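Local structure of phosphoribosylformylglycinamidine cyclo-ligase (Thermus thermophilus HB8, 5AVM) at residues K66-D75 / K214-R222. The protein probably catalyses the ATP-dependent ring closure of formylglycinamidine ribonucleotide to 5-aminoimidazole ribonucleotide, a step of de novo purine biosynthesis. Sequence-based numbering, arbitrary orientation.
Sequences KTLLALEAGD and KEALLRPHR
Helix 66-72 runs roughly antiparallel to helix segment 214-218, the axes of the two short segments 152° apart and 10.9 Å at closest approach; the CA atoms of A70 and L218, and of A73 and K214, lie nearest each other. L218 spreads its two methyls over A70 and A73: CD2 rests on A70 CB at 4.0 Å, while CD1 meets A73 CB, also at 4.0 Å. The side chains of L69 and L217 cross at about a right angle, CD2 to CD2 at 3.7 Å. K66, its CG anti to the backbone N (chi1 -180°) and its chain extended, passes L217 O and carries NZ to R219 O, a 3.1 Å hydrogen bond in which the donor sits above the carbonyl plane, 50° out of it. The same ammonium bonds H186 O and forms a salt bridge with D82. A methionine in place of K66 would probably leave the R219 and H186 carbonyls without this donor and the D82 carboxylate without its cationic mate. A Schellman motif at G74 ends the first helix. The contact joins the N-terminal and C-terminal family regions: helix 190-196 packs against L69 and L217, helix 79-92 touches A70, P220 and H221, and strand 150-161 backs T67 and L71.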
loop_
_atom_site.group_PDB
_atom_site.type_symbol
_atom_site.label_atom_id
_atom_site.label_comp_id
_atom_site.label_asym_id
_atom_site.label_seq_id
_atom_site.Cartn_x
_atom_site.Cartn_y
_atom_site.Cartn_z
ATOM N N LYS B 66 -11.042 4.201 12.031
ATOM C CA LYS B 66 -10.757 3.891 13.431
ATOM C C LYS B 66 -9.612 4.782 13.879
ATOM O O LYS B 66 -9.510 5.132 15.052
ATOM C CB LYS B 66 -10.337 2.430 13.601
ATOM C CG LYS B 66 -10.036 2.040 15.045
ATOM C CD LYS B 66 -9.942 0.526 15.186
ATOM C CE LYS B 66 -9.896 0.092 16.648
ATOM N NZ LYS B 66 -10.048 -1.394 16.765
ATOM N N THR B 67 -8.756 5.140 12.922
ATOM C CA THR B 67 -7.592 5.981 13.168
ATOM C C THR B 67 -7.973 7.325 13.771
ATOM O O THR B 67 -7.304 7.814 14.681
ATOM C CB THR B 67 -6.804 6.226 11.868
ATOM O OG1 THR B 67 -6.361 4.973 11.331
ATOM C CG2 THR B 67 -5.598 7.099 12.142
ATOM N N LEU B 68 -9.044 7.925 13.269
ATOM C CA LEU B 68 -9.485 9.213 13.790
ATOM C C LEU B 68 -9.975 9.041 15.227
ATOM O O LEU B 68 -9.711 9.886 16.086
ATOM C CB LEU B 68 -10.584 9.782 12.895
ATOM C CG LEU B 68 -10.080 9.984 11.465
ATOM C CD1 LEU B 68 -11.210 10.440 10.562
ATOM C CD2 LEU B 68 -8.947 10.999 11.477
ATOM N N LEU B 69 -10.668 7.934 15.495
ATOM C CA LEU B 69 -11.162 7.661 16.839
ATOM C C LEU B 69 -9.999 7.552 17.827
ATOM O O LEU B 69 -10.073 8.060 18.951
ATOM C CB LEU B 69 -11.966 6.358 16.861
ATOM C CG LEU B 69 -12.533 5.936 18.224
ATOM C CD1 LEU B 69 -13.539 6.976 18.715
ATOM C CD2 LEU B 69 -13.197 4.574 18.104
ATOM N N ALA B 70 -8.927 6.887 17.396
ATOM C CA ALA B 70 -7.738 6.683 18.225
ATOM C C ALA B 70 -6.993 7.978 18.531
ATOM O O ALA B 70 -6.576 8.211 19.668
ATOM C CB ALA B 70 -6.796 5.690 17.546
ATOM N N LEU B 71 -6.808 8.816 17.519
ATOM C CA LEU B 71 -6.109 10.075 17.725
ATOM C C LEU B 71 -6.883 10.905 18.743
ATOM O O LEU B 71 -6.320 11.376 19.734
ATOM C CB LEU B 71 -5.980 10.838 16.402
ATOM C CG LEU B 71 -5.035 10.270 15.340
ATOM C CD1 LEU B 71 -5.302 10.962 14.020
ATOM C CD2 LEU B 71 -3.588 10.450 15.771
ATOM N N GLU B 72 -8.180 11.066 18.493
ATOM C CA GLU B 72 -9.056 11.826 19.376
ATOM C C GLU B 72 -8.902 11.373 20.826
ATOM O O GLU B 72 -8.715 12.196 21.724
ATOM C CB GLU B 72 -10.512 11.670 18.937
ATOM C CG GLU B 72 -10.814 12.225 17.558
ATOM C CD GLU B 72 -12.289 12.151 17.217
ATOM O OE1 GLU B 72 -12.826 11.025 17.117
ATOM O OE2 GLU B 72 -12.915 13.221 17.056
ATOM N N ALA B 73 -8.982 10.065 21.051
ATOM C CA ALA B 73 -8.850 9.505 22.391
ATOM C C ALA B 73 -7.404 9.577 22.870
ATOM O O ALA B 73 -7.095 9.182 23.993
ATOM C CB ALA B 73 -9.329 8.063 22.400
ATOM N N GLY B 74 -6.521 10.075 22.010
ATOM C CA GLY B 74 -5.116 10.205 22.364
ATOM C C GLY B 74 -4.396 8.911 22.696
ATOM O O GLY B 74 -3.703 8.827 23.706
ATOM N N ASP B 75 -4.545 7.902 21.842
ATOM C CA ASP B 75 -3.895 6.612 22.064
ATOM C C ASP B 75 -3.876 5.753 20.801
ATOM O O ASP B 75 -4.816 5.003 20.535
ATOM C CB ASP B 75 -4.598 5.856 23.200
ATOM C CG ASP B 75 -4.002 4.474 23.446
ATOM O OD1 ASP B 75 -2.820 4.255 23.103
ATOM O OD2 ASP B 75 -4.713 3.607 24.001
ATOM N N LYS B 214 -13.568 3.908 25.243
ATOM C CA LYS B 214 -12.192 3.944 24.754
ATOM C C LYS B 214 -11.623 2.521 24.688
ATOM O O LYS B 214 -11.184 2.055 23.635
ATOM C CB LYS B 214 -11.331 4.800 25.691
ATOM C CG LYS B 214 -9.874 4.955 25.265
ATOM C CD LYS B 214 -8.989 5.386 26.441
ATOM C CE LYS B 214 -9.484 6.669 27.110
ATOM N NZ LYS B 214 -8.650 7.047 28.281
ATOM N N GLU B 215 -11.655 1.836 25.827
ATOM C CA GLU B 215 -11.142 0.482 25.941
ATOM C C GLU B 215 -11.832 -0.541 25.048
ATOM O O GLU B 215 -11.173 -1.384 24.436
ATOM C CB GLU B 215 -11.218 0.027 27.398
ATOM C CG GLU B 215 -10.107 0.587 28.250
ATOM C CD GLU B 215 -8.748 0.208 27.705
ATOM O OE1 GLU B 215 -8.445 -1.003 27.657
ATOM O OE2 GLU B 215 -7.987 1.118 27.315
ATOM N N ALA B 216 -13.153 -0.464 24.973
ATOM C CA ALA B 216 -13.916 -1.408 24.174
ATOM C C ALA B 216 -13.892 -1.134 22.675
ATOM O O ALA B 216 -14.013 -2.062 21.875
ATOM C CB ALA B 216 -15.352 -1.447 24.668
ATOM N N LEU B 217 -13.730 0.133 22.298
ATOM C CA LEU B 217 -13.722 0.526 20.889
ATOM C C LEU B 217 -12.338 0.534 20.251
ATOM O O LEU B 217 -12.214 0.450 19.025
ATOM C CB LEU B 217 -14.353 1.911 20.737
ATOM C CG LEU B 217 -15.655 2.049 19.946
ATOM C CD1 LEU B 217 -16.690 1.065 20.439
ATOM C CD2 LEU B 217 -16.160 3.477 20.095
ATOM N N LEU B 218 -11.305 0.638 21.083
ATOM C CA LEU B 218 -9.927 0.660 20.601
ATOM C C LEU B 218 -9.195 -0.677 20.744
ATOM O O LEU B 218 -8.033 -0.796 20.348
ATOM C CB LEU B 218 -9.135 1.775 21.298
ATOM C CG LEU B 218 -9.544 3.196 20.885
ATOM C CD1 LEU B 218 -8.659 4.214 21.584
ATOM C CD2 LEU B 218 -9.425 3.344 19.377
ATOM N N ARG B 219 -9.869 -1.678 21.305
ATOM C CA ARG B 219 -9.270 -3.001 21.443
ATOM C C ARG B 219 -8.853 -3.413 20.033
ATOM O O ARG B 219 -9.676 -3.444 19.109
ATOM C CB ARG B 219 -10.281 -4.002 22.010
ATOM C CG ARG B 219 -9.752 -5.422 22.122
ATOM C CD ARG B 219 -10.442 -6.161 23.254
ATOM N NE ARG B 219 -10.060 -5.628 24.568
ATOM C CZ ARG B 219 -10.925 -5.304 25.527
ATOM N NH1 ARG B 219 -12.232 -5.453 25.325
ATOM N NH2 ARG B 219 -10.486 -4.831 26.686
ATOM N N PRO B 220 -7.564 -3.725 19.847
ATOM C CA PRO B 220 -7.033 -4.123 18.542
ATOM C C PRO B 220 -7.772 -5.228 17.783
ATOM O O PRO B 220 -8.417 -6.096 18.372
ATOM C CB PRO B 220 -5.593 -4.518 18.868
ATOM C CG PRO B 220 -5.255 -3.627 20.031
ATOM C CD PRO B 220 -6.501 -3.723 20.870
ATOM N N HIS B 221 -7.669 -5.165 16.458
ATOM C CA HIS B 221 -8.250 -6.162 15.566
ATOM C C HIS B 221 -7.574 -7.476 15.986
ATOM O O HIS B 221 -6.358 -7.520 16.152
ATOM C CB HIS B 221 -7.885 -5.805 14.122
ATOM C CG HIS B 221 -8.594 -6.619 13.084
ATOM N ND1 HIS B 221 -9.485 -6.067 12.189
ATOM C CD2 HIS B 221 -8.540 -7.940 12.794
ATOM C CE1 HIS B 221 -9.952 -7.013 11.394
ATOM N NE2 HIS B 221 -9.393 -8.158 11.740
ATOM N N ARG B 222 -8.353 -8.536 16.171
ATOM C CA ARG B 222 -7.798 -9.819 16.596
ATOM C C ARG B 222 -7.242 -10.688 15.461
ATOM O O ARG B 222 -7.901 -10.890 14.439
ATOM C CB ARG B 222 -8.867 -10.599 17.363
ATOM C CG ARG B 222 -8.411 -11.919 17.946
ATOM C CD ARG B 222 -9.434 -12.432 18.945
ATOM N NE ARG B 222 -9.495 -11.561 20.118
ATOM C CZ ARG B 222 -10.446 -11.604 21.055
ATOM N NH1 ARG B 222 -11.438 -12.480 20.966
ATOM N NH2 ARG B 222 -10.402 -10.771 22.087
#